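Local coordinates for BAR/IMD domain-containing adapter protein 2-like 2 (Mus musculus, PDB 3OK8) that binds phosphoinositides through its I-BAR (IMD) domain and induces planar or gently curved membrane structures, at residues E179-E182 and K183-Y186; L102-H105 and M106-N109; D113-F116 and I117-C121; E6-Q9 and F10-T14. All coordinates share one frame; numbering follows the deposited sequence.

Contact 1: E179-E182 and K183-Y186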
loop_
_atom_site.group_PDB
_atom_site.type_symbol
_atom_site.label_atom_id
_atom_site.label_comp_id
_atom_site.label_asym_id
_atom_site.label_seq_id
_atom_site.Cartn_x
_atom_site.Cartn_y
_atom_site.Cartn_z
ATOM N N GLU A 179 -16.653 30.468 17.646
ATOM C CA GLU A 179 -15.674 30.419 16.563
ATOM C C GLU A 179 -14.476 29.587 16.975
ATOM O O GLU A 179 -13.967 28.768 16.200
ATOM C CB GLU A 179 -15.166 31.821 16.224
ATOM C CG GLU A 179 -16.007 32.606 15.236
ATOM C CD GLU A 179 -15.481 34.028 15.037
ATOM O OE1 GLU A 179 -14.945 34.618 16.012
ATOM O OE2 GLU A 179 -15.603 34.557 13.909
ATOM N N LEU A 180 -14.007 29.835 18.194
ATOM C CA LEU A 180 -12.839 29.155 18.717
ATOM C C LEU A 180 -13.038 27.637 18.740
ATOM O O LEU A 180 -12.191 26.895 18.250
ATOM C CB LEU A 180 -12.489 29.675 20.109
ATOM C CG LEU A 180 -11.119 29.291 20.670
ATOM C CD1 LEU A 180 -10.005 29.505 19.651
ATOM C CD2 LEU A 180 -10.832 30.084 21.930
ATOM N N GLU A 181 -14.154 27.196 19.318
ATOM C CA GLU A 181 -14.516 25.783 19.379
ATOM C C GLU A 181 -14.504 25.133 18.001
ATOM O O GLU A 181 -14.045 23.997 17.832
ATOM C CB GLU A 181 -15.908 25.630 19.994
ATOM C CG GLU A 181 -15.967 25.999 21.465
ATOM C CD GLU A 181 -15.085 25.114 22.333
ATOM O OE1 GLU A 181 -14.196 25.663 23.020
ATOM O OE2 GLU A 181 -15.279 23.875 22.338
ATOM N N GLU A 182 -15.037 25.848 17.021
ATOM C CA GLU A 182 -15.056 25.353 15.660
ATOM C C GLU A 182 -13.633 25.133 15.192
ATOM O O GLU A 182 -13.293 24.060 14.675
ATOM C CB GLU A 182 -15.753 26.349 14.749
ATOM C CG GLU A 182 -15.744 25.981 13.286
ATOM C CD GLU A 182 -16.590 26.927 12.474
ATOM O OE1 GLU A 182 -16.140 28.069 12.239
ATOM O OE2 GLU A 182 -17.715 26.534 12.089
ATOM N N LYS A 183 -12.796 26.148 15.377
ATOM C CA LYS A 183 -11.396 26.050 14.961
ATOM C C LYS A 183 -10.657 24.934 15.693
ATOM O O LYS A 183 -9.819 24.245 15.110
ATOM C CB LYS A 183 -10.660 27.376 15.152
ATOM C CG LYS A 183 -9.226 27.359 14.639
ATOM C CD LYS A 183 -8.541 28.730 14.723
ATOM C CE LYS A 183 -7.342 28.806 13.791
ATOM N NZ LYS A 183 -6.620 30.111 13.840
ATOM N N ARG A 184 -10.969 24.753 16.970
ATOM C CA ARG A 184 -10.299 23.736 17.762
ATOM C C ARG A 184 -10.535 22.344 17.190
ATOM O O ARG A 184 -9.653 21.481 17.237
ATOM C CB ARG A 184 -10.758 23.812 19.212
ATOM C CG ARG A 184 -10.011 24.877 19.998
ATOM C CD ARG A 184 -10.652 25.162 21.347
ATOM N NE ARG A 184 -9.739 25.913 22.206
ATOM C CZ ARG A 184 -10.079 26.472 23.368
ATOM N NH1 ARG A 184 -9.174 27.134 24.083
ATOM N NH2 ARG A 184 -11.318 26.366 23.826
ATOM N N ARG A 185 -11.727 22.138 16.639
ATOM C CA ARG A 185 -12.099 20.854 16.056
ATOM C C ARG A 185 -11.499 20.633 14.666
ATOM O O ARG A 185 -11.093 19.518 14.345
ATOM C CB ARG A 185 -13.620 20.668 16.093
ATOM C CG ARG A 185 -14.109 20.310 17.489
ATOM C CD ARG A 185 -15.487 20.856 17.836
ATOM N NE ARG A 185 -15.791 20.612 19.245
ATOM C CZ ARG A 185 -15.349 21.372 20.246
ATOM N NH1 ARG A 185 -15.663 21.080 21.501
ATOM N NH2 ARG A 185 -14.591 22.433 19.995
ATOM N N TYR A 186 -11.405 21.671 13.842
ATOM C CA TYR A 186 -10.621 21.522 12.614
ATOM C C TYR A 186 -9.158 21.196 12.920
ATOM O O TYR A 186 -8.570 20.267 12.341
ATOM C CB TYR A 186 -10.704 22.759 11.738
ATOM C CG TYR A 186 -12.037 22.888 11.046
ATOM C CD1 TYR A 186 -12.414 21.969 10.082
ATOM C CD2 TYR A 186 -12.924 23.922 11.356
ATOM C CE1 TYR A 186 -13.622 22.059 9.439
ATOM C CE2 TYR A 186 -14.151 24.021 10.713
ATOM C CZ TYR A 186 -14.490 23.080 9.748
ATOM O OH TYR A 186 -15.688 23.142 9.093
#

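Contact 2: L102-H105 and M106-N109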
loop_
_atom_site.group_PDB
_atom_site.type_symbol
_atom_site.label_atom_id
_atom_site.label_comp_id
_atom_site.label_asym_id
_atom_site.label_seq_id
_atom_site.Cartn_x
_atom_site.Cartn_y
_atom_site.Cartn_z
ATOM N N LEU A 102 -6.175 7.287 15.966
ATOM C CA LEU A 102 -7.073 8.152 15.233
ATOM C C LEU A 102 -8.495 7.592 15.221
ATOM O O LEU A 102 -9.412 8.220 15.749
ATOM C CB LEU A 102 -6.518 8.370 13.828
ATOM C CG LEU A 102 -7.062 9.478 12.938
ATOM C CD1 LEU A 102 -6.012 9.874 11.933
ATOM C CD2 LEU A 102 -8.323 9.048 12.238
ATOM N N LEU A 103 -8.660 6.394 14.660
ATOM C CA LEU A 103 -9.976 5.792 14.470
ATOM C C LEU A 103 -10.703 5.367 15.756
ATOM O O LEU A 103 -11.924 5.484 15.831
ATOM C CB LEU A 103 -9.885 4.627 13.477
ATOM C CG LEU A 103 -10.176 4.874 11.988
ATOM C CD1 LEU A 103 -9.909 6.297 11.555
ATOM C CD2 LEU A 103 -9.388 3.890 11.099
ATOM N N GLN A 104 -9.978 4.878 16.759
ATOM C CA GLN A 104 -10.612 4.543 18.040
ATOM C C GLN A 104 -10.913 5.817 18.828
ATOM O O GLN A 104 -11.787 5.852 19.707
ATOM C CB GLN A 104 -9.721 3.631 18.879
ATOM C CG GLN A 104 -9.645 2.194 18.401
ATOM C CD GLN A 104 -8.718 1.349 19.270
ATOM O OE1 GLN A 104 -8.266 0.288 18.857
ATOM N NE2 GLN A 104 -8.435 1.822 20.479
ATOM N N HIS A 105 -10.178 6.872 18.509
ATOM C CA HIS A 105 -10.354 8.136 19.203
ATOM C C HIS A 105 -11.680 8.801 18.831
ATOM O O HIS A 105 -12.438 9.238 19.703
ATOM C CB HIS A 105 -9.183 9.071 18.901
ATOM C CG HIS A 105 -9.018 10.163 19.907
ATOM N ND1 HIS A 105 -9.446 11.454 19.679
ATOM C CD2 HIS A 105 -8.491 10.155 21.154
ATOM C CE1 HIS A 105 -9.181 12.196 20.740
ATOM N NE2 HIS A 105 -8.602 11.431 21.648
ATOM N N MET A 106 -11.956 8.875 17.535
ATOM C CA MET A 106 -13.155 9.540 17.057
ATOM C C MET A 106 -14.433 8.833 17.492
ATOM O O MET A 106 -15.345 9.474 18.006
ATOM C CB MET A 106 -13.120 9.711 15.542
ATOM C CG MET A 106 -12.206 10.830 15.069
ATOM S SD MET A 106 -11.948 10.759 13.276
ATOM C CE MET A 106 -10.484 11.781 13.096
ATOM N N GLU A 107 -14.516 7.519 17.304
ATOM C CA GLU A 107 -15.727 6.804 17.717
ATOM C C GLU A 107 -15.929 6.815 19.240
ATOM O O GLU A 107 -17.052 6.703 19.730
ATOM C CB GLU A 107 -15.754 5.379 17.146
ATOM C CG GLU A 107 -14.448 4.602 17.295
ATOM C CD GLU A 107 -14.324 3.901 18.646
ATOM O OE1 GLU A 107 -15.273 4.018 19.467
ATOM O OE2 GLU A 107 -13.279 3.229 18.874
ATOM N N LYS A 108 -14.837 6.972 19.979
ATOM C CA LYS A 108 -14.886 6.950 21.438
ATOM C C LYS A 108 -15.343 8.290 22.003
ATOM O O LYS A 108 -15.888 8.362 23.106
ATOM C CB LYS A 108 -13.506 6.602 22.003
ATOM C CG LYS A 108 -13.552 5.687 23.217
ATOM C CD LYS A 108 -12.370 5.887 24.160
ATOM C CE LYS A 108 -12.734 5.423 25.568
ATOM N NZ LYS A 108 -13.502 4.136 25.567
ATOM N N ASN A 109 -15.125 9.350 21.236
ATOM C CA ASN A 109 -15.350 10.702 21.725
ATOM C C ASN A 109 -16.360 11.498 20.900
ATOM O O ASN A 109 -16.888 12.516 21.363
ATOM C CB ASN A 109 -14.012 11.455 21.802
ATOM C CG ASN A 109 -13.048 10.832 22.791
ATOM O OD1 ASN A 109 -12.061 10.209 22.403
ATOM N ND2 ASN A 109 -13.331 10.997 24.079
#

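Contact 3: D113-F116 and I117-C121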
loop_
_atom_site.group_PDB
_atom_site.type_symbol
_atom_site.label_atom_id
_atom_site.label_comp_id
_atom_site.label_asym_id
_atom_site.label_seq_id
_atom_site.Cartn_x
_atom_site.Cartn_y
_atom_site.Cartn_z
ATOM N N ASP A 113 -18.393 14.594 22.424
ATOM C CA ASP A 113 -18.167 15.963 22.014
ATOM C C ASP A 113 -19.402 16.550 21.337
ATOM O O ASP A 113 -19.572 17.766 21.309
ATOM C CB ASP A 113 -16.944 16.077 21.111
ATOM C CG ASP A 113 -16.592 17.516 20.806
ATOM O OD1 ASP A 113 -15.764 18.102 21.542
ATOM O OD2 ASP A 113 -17.167 18.068 19.846
ATOM N N MET A 114 -20.267 15.695 20.797
ATOM C CA MET A 114 -21.548 16.171 20.315
ATOM C C MET A 114 -22.301 16.780 21.499
ATOM O O MET A 114 -22.673 17.949 21.468
ATOM C CB MET A 114 -22.363 15.046 19.673
ATOM C CG MET A 114 -23.792 15.467 19.300
ATOM S SD MET A 114 -23.918 16.566 17.858
ATOM C CE MET A 114 -23.848 15.366 16.524
ATOM N N GLN A 115 -22.490 15.979 22.544
ATOM C CA GLN A 115 -23.174 16.395 23.757
ATOM C C GLN A 115 -22.533 17.625 24.420
ATOM O O GLN A 115 -23.222 18.442 25.036
ATOM C CB GLN A 115 -23.224 15.232 24.745
ATOM C CG GLN A 115 -23.905 15.558 26.068
ATOM C CD GLN A 115 -25.412 15.365 26.022
ATOM O OE1 GLN A 115 -26.121 15.721 26.964
ATOM N NE2 GLN A 115 -25.907 14.797 24.927
ATOM N N PHE A 116 -21.219 17.757 24.291
ATOM C CA PHE A 116 -20.514 18.901 24.860
ATOM C C PHE A 116 -20.933 20.196 24.189
ATOM O O PHE A 116 -21.318 21.154 24.855
ATOM C CB PHE A 116 -19.008 18.725 24.714
ATOM C CG PHE A 116 -18.217 19.973 25.010
ATOM C CD1 PHE A 116 -17.837 20.832 23.988
ATOM C CD2 PHE A 116 -17.841 20.280 26.307
ATOM C CE1 PHE A 116 -17.099 21.971 24.251
ATOM C CE2 PHE A 116 -17.104 21.425 26.581
ATOM C CZ PHE A 116 -16.734 22.271 25.551
ATOM N N ILE A 117 -20.828 20.220 22.864
ATOM C CA ILE A 117 -21.245 21.368 22.072
ATOM C C ILE A 117 -22.755 21.606 22.158
ATOM O O ILE A 117 -23.216 22.736 21.982
ATOM C CB ILE A 117 -20.813 21.233 20.594
ATOM C CG1 ILE A 117 -19.730 22.256 20.252
ATOM C CG2 ILE A 117 -21.976 21.502 19.681
ATOM C CD1 ILE A 117 -18.540 22.233 21.166
ATOM N N LYS A 118 -23.514 20.548 22.436
ATOM C CA LYS A 118 -24.960 20.654 22.585
ATOM C C LYS A 118 -25.301 21.418 23.868
ATOM O O LYS A 118 -26.185 22.267 23.875
ATOM C CB LYS A 118 -25.600 19.271 22.619
ATOM C CG LYS A 118 -27.015 19.229 22.075
ATOM C CD LYS A 118 -27.603 17.822 22.119
ATOM C CE LYS A 118 -28.583 17.639 23.281
ATOM N NZ LYS A 118 -27.982 17.920 24.617
ATOM N N ASP A 119 -24.596 21.102 24.950
ATOM C CA ASP A 119 -24.750 21.801 26.220
ATOM C C ASP A 119 -24.248 23.234 26.115
ATOM O O ASP A 119 -24.836 24.148 26.670
ATOM C CB ASP A 119 -23.987 21.072 27.327
ATOM C CG ASP A 119 -24.628 19.749 27.708
ATOM O OD1 ASP A 119 -25.857 19.601 27.511
ATOM O OD2 ASP A 119 -23.903 18.862 28.212
ATOM N N SER A 120 -23.135 23.414 25.416
ATOM C CA SER A 120 -22.566 24.731 25.178
ATOM C C SER A 120 -23.592 25.607 24.463
ATOM O O SER A 120 -23.950 26.693 24.931
ATOM C CB SER A 120 -21.287 24.586 24.340
ATOM O OG SER A 120 -20.617 25.820 24.165
ATOM N N CYS A 121 -24.082 25.110 23.337
ATOM C CA CYS A 121 -25.109 25.797 22.576
ATOM C C CYS A 121 -26.350 26.125 23.407
ATOM O O CYS A 121 -26.902 27.213 23.283
ATOM C CB CYS A 121 -25.508 24.964 21.363
ATOM S SG CYS A 121 -26.798 25.709 20.335
#

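Contact 4: E6-Q9 and F10-T14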
loop_
_atom_site.group_PDB
_atom_site.type_symbol
_atom_site.label_atom_id
_atom_site.label_comp_id
_atom_site.label_asym_id
_atom_site.label_seq_id
_atom_site.Cartn_x
_atom_site.Cartn_y
_atom_site.Cartn_z
ATOM N N GLU A 6 -28.733 44.542 15.419
ATOM C CA GLU A 6 -27.371 44.028 15.420
ATOM C C GLU A 6 -27.225 42.807 16.325
ATOM O O GLU A 6 -26.341 41.973 16.118
ATOM C CB GLU A 6 -26.387 45.113 15.855
ATOM C CG GLU A 6 -24.939 44.642 15.902
ATOM C CD GLU A 6 -23.959 45.778 16.148
ATOM O OE1 GLU A 6 -22.873 45.526 16.717
ATOM O OE2 GLU A 6 -24.272 46.927 15.776
ATOM N N MET A 7 -28.097 42.694 17.322
ATOM C CA MET A 7 -27.979 41.615 18.297
ATOM C C MET A 7 -28.592 40.290 17.876
ATOM O O MET A 7 -28.058 39.235 18.219
ATOM C CB MET A 7 -28.513 42.029 19.658
ATOM C CG MET A 7 -27.533 42.849 20.438
ATOM S SD MET A 7 -27.428 42.262 22.123
ATOM C CE MET A 7 -27.189 43.818 22.989
ATOM N N ASP A 8 -29.706 40.324 17.150
ATOM C CA ASP A 8 -30.221 39.088 16.582
ATOM C C ASP A 8 -29.234 38.590 15.522
ATOM O O ASP A 8 -29.225 37.413 15.165
ATOM C CB ASP A 8 -31.619 39.264 15.989
ATOM C CG ASP A 8 -32.384 37.946 15.902
ATOM O OD1 ASP A 8 -32.719 37.512 14.777
ATOM O OD2 ASP A 8 -32.640 37.336 16.965
ATOM N N GLN A 9 -28.401 39.501 15.027
ATOM C CA GLN A 9 -27.328 39.145 14.103
ATOM C C GLN A 9 -26.282 38.285 14.810
ATOM O O GLN A 9 -25.991 37.172 14.391
ATOM C CB GLN A 9 -26.683 40.404 13.523
ATOM C CG GLN A 9 -25.232 40.231 13.108
ATOM C CD GLN A 9 -25.072 39.338 11.893
ATOM O OE1 GLN A 9 -26.040 39.077 11.168
ATOM N NE2 GLN A 9 -23.843 38.868 11.658
ATOM N N PHE A 10 -25.712 38.806 15.887
ATOM C CA PHE A 10 -24.797 38.020 16.691
ATOM C C PHE A 10 -25.443 36.700 17.064
ATOM O O PHE A 10 -24.839 35.632 16.923
ATOM C CB PHE A 10 -24.372 38.787 17.942
ATOM C CG PHE A 10 -23.212 39.701 17.714
ATOM C CD1 PHE A 10 -21.935 39.325 18.088
ATOM C CD2 PHE A 10 -23.391 40.925 17.100
ATOM C CE1 PHE A 10 -20.859 40.162 17.871
ATOM C CE2 PHE A 10 -22.321 41.769 16.878
ATOM C CZ PHE A 10 -21.053 41.389 17.264
ATOM N N TYR A 11 -26.679 36.772 17.527
ATOM C CA TYR A 11 -27.395 35.576 17.934
ATOM C C TYR A 11 -27.458 34.569 16.807
ATOM O O TYR A 11 -27.219 33.386 17.023
ATOM C CB TYR A 11 -28.815 35.892 18.371
ATOM C CG TYR A 11 -29.590 34.642 18.677
ATOM C CD1 TYR A 11 -29.477 34.028 19.914
ATOM C CD2 TYR A 11 -30.411 34.055 17.722
ATOM C CE1 TYR A 11 -30.169 32.874 20.202
ATOM C CE2 TYR A 11 -31.108 32.901 18.000
ATOM C CZ TYR A 11 -30.982 32.314 19.244
ATOM O OH TYR A 11 -31.670 31.165 19.548
ATOM N N ARG A 12 -27.802 35.041 15.613
ATOM C CA ARG A 12 -27.915 34.171 14.443
ATOM C C ARG A 12 -26.558 33.628 13.997
ATOM O O ARG A 12 -26.442 32.460 13.640
ATOM C CB ARG A 12 -28.604 34.901 13.285
ATOM C CG ARG A 12 -30.128 34.884 13.359
ATOM C CD ARG A 12 -30.774 36.088 12.663
ATOM N NE ARG A 12 -29.906 36.706 11.662
ATOM C CZ ARG A 12 -29.642 38.011 11.588
ATOM N NH1 ARG A 12 -30.196 38.864 12.449
ATOM N NH2 ARG A 12 -28.833 38.468 10.639
ATOM N N SER A 13 -25.541 34.485 14.021
ATOM C CA SER A 13 -24.196 34.115 13.596
ATOM C C SER A 13 -23.570 33.082 14.518
ATOM O O SER A 13 -22.889 32.165 14.066
ATOM C CB SER A 13 -23.299 35.348 13.523
ATOM O OG SER A 13 -23.378 35.946 12.241
ATOM N N THR A 14 -23.796 33.242 15.816
ATOM C CA THR A 14 -23.305 32.291 16.803
ATOM C C THR A 14 -24.023 30.949 16.669
ATOM O O THR A 14 -23.442 29.888 16.908
ATOM C CB THR A 14 -23.505 32.824 18.229
ATOM O OG1 THR A 14 -22.881 34.108 18.351
ATOM C CG2 THR A 14 -22.901 31.868 19.242
HETATM O O HOH W 1 -25.848 36.400 9.872
#

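Contact 1: E179-E182 and K183-Y186
A salt-bridge network on helix 153-217 joins Glu181 to both Arg184 and Arg185, one carboxylate serving residues three and four places further on. The bend at the second torsion of Glu181 (chi2 -62°) turns the carboxylate toward the next turn, one oxygen to each guanidinium. OE1 is met nearly along its C-O direction by Arg184 NH2 at 3.1 Å, the two planar groups standing almost perpendicular. OE2 lies 2.8 Å from Arg185 NH2, which comes to it from above the carboxylate plane. That same NH2 also donates to Glu181 O at 2.7 Å, while Arg185 N reaches this carbonyl from its opposite face. Within the I-BAR three-helix bundle, Arg185 NE turns to Asp113 of helix 71-147, and a long arginine suits a place where backbone, carboxylate and a second helix must all be reached. Leu180 CD2 sits over the centre of one face of the Arg184 guanidinium, an apolar cover for its flat side. On another side of the helix, Glu182 CG packs 3.6 Å from Tyr186 CE2, the two chains running side by side. Ala64 of the second subunit packs on Tyr186, and Ser68 of that subunit is hydrogen-bonded to Glu179 OE2.

Contact 2: L102-H105 and M106-N109
His105 O is gripped by two backbone donors, Asn109 N at 3.1 Å and Lys108 N at 3.3 Å, both weak because the N-H groups point well off the oxygen. Lys108 N has another weak bond to Gln104 O, so the bonds of this turn of helix 71-147 are bifurcated between i+3 and i+4 partners. One turn earlier Met106 N makes a sounder bond to Leu102 O, 3.2 Å long with an N-H...O angle of 156°. On the buried side Leu102 and Met106 lie alongside each other and point the same way. With its chain extended beyond CG (chi2 168°), Met106 carries its methyl CE to 3.6 Å from Leu102 CD2; a flexible thioether and a branched leucine make a suitably adaptable apolar surface. In Glu107 a first torsion of 46° sets CG between the backbone N and the carbonyl carbon, tight against Leu103 O at 3.0 Å, and the carboxylate runs beside the Gln104 chain. Across the buried face, Leu102 meets Leu196 and Met106 meets Leu189 of helix 153-217, while Val33 of helix 5-66 also packs on Met106. The His105 ring meets that of Phe188. Such an apolar stripe, facing two partner helices, is characteristic of the I-BAR three-helix bundle.

Contact 3: D113-F116 and I117-C121
Four successive i to i+4 backbone bonds carry helix 71-147 from Asp113 to Ser120, the straightest of them Ile117 N to Asp113 O, 3.2 Å long with an N-H...O angle of 177°. The neighbouring bonds are somewhat shorter, as in Lys118 N to Met114 O at 2.9 Å. Among the side chains, Phe116 and Ile117 make the apolar contact. Ile117 CD1 comes to the edge of the phenyl ring, close to its plane; at 3.2 Å from Phe116 CD1 the approach is very tight, and since the first torsion of Ile117 is off a staggered position its exact closeness is doubtful. The ring is placed there by a first torsion of 168°, which swings CG away from its own backbone N to the side of the carbonyl carbon and thus toward the next residue. A flat aromatic and a branched aliphatic chain together present a broad hydrophobic surface, against which the charged ends of Glu181 and Arg185 of helix 153-217 lie, while Ile117 also packs on Ile21 and Met22 of helix 5-66. Gln115, Lys118 and Asp119 are more polar. Gln115 bends at its second torsion (chi2 86°), and the Lys118 ammonium lies beside its whole amide at a non-bonding distance; the amide plane stands nearly perpendicular to the Asp119 carboxylate. Lys118 NZ makes a long salt bridge with Asp119 OD1, but is hydrogen-bonded to Gln122. Ile117 thus supplies the buried apolar contact, flanked by polar ties from Asp113 to Arg185 and from Ser120 OG to Tyr18 OH, as in a helix of the I-BAR three-helix bundle.

Contact 4: E6-Q9 and F10-T14
Arg12 leans back along helix 5-66 against Asp8 and Gln9, touching them with nearly every atom of its side chain. Its CB and CG each pass 3.2 Å from Asp8 O, the carbonyl that accepts the backbone N-H of Arg12 itself at 2.8 Å. CD lies 3.2 Å from Asp8 OD1, which sits at the edge of the guanidinium, in its plane. A near-eclipsed third torsion (chi3 22°), strained or poorly defined, bends the chain here and folds the guanidinium back over the preceding turn. NE stays 3.6 Å from Asp8 O, and CZ lies 3.6 Å from Gln9 CA, which comes over one face of the group, toward the rim. At the tip NH1 is 3.2 Å from Asp8 O and forms a long salt bridge with Asp8 OD1; NH2 approaches Gln9 OE1 without the angle of a hydrogen bond. The long, charged arginine thus suits an exposed place where it can lie along its own helix beside an acidic residue. The N-terminal helix of the I-BAR domain inserts into the lipid bilayer; in this structure the turn lies against the other two helices of the bundle, and Phe10 and Tyr11 supply its aromatic part. The edge of the Phe10 ring meets Glu6 O in its plane, Phe10 CD2 being 3.3 Å away, and the Glu6 side chain runs alongside. Lys175 of helix 153-217 makes a cation-pi contact with Phe10, while the Tyr11 ring meets that of Tyr128 on helix 71-147. Beyond Arg12, a water donates to Gln9 OE1 at 3.0 Å and has a weak link to Ser13 OG.

Overall arrangement
From the N terminus, the chain meets contact 4 on helix 5-66, then contacts 2 and 3 in succession on helix 71-147, and finally contact 1 on helix 153-217. Each is local to one helix, so none closes a long loop; they stand in series, neither nesting nor crossing. The direct tie is between contacts 1 and 3, where the Arg185-Asp113 salt bridge and packing around Phe116 and Ile117 join the last two helices. Contacts 2 and 4 are the farthest apart, with centres about 33 Å from each other. Contacts 1 and 2 also reach the second subunit, tying this three-helix bundle to that of its partner.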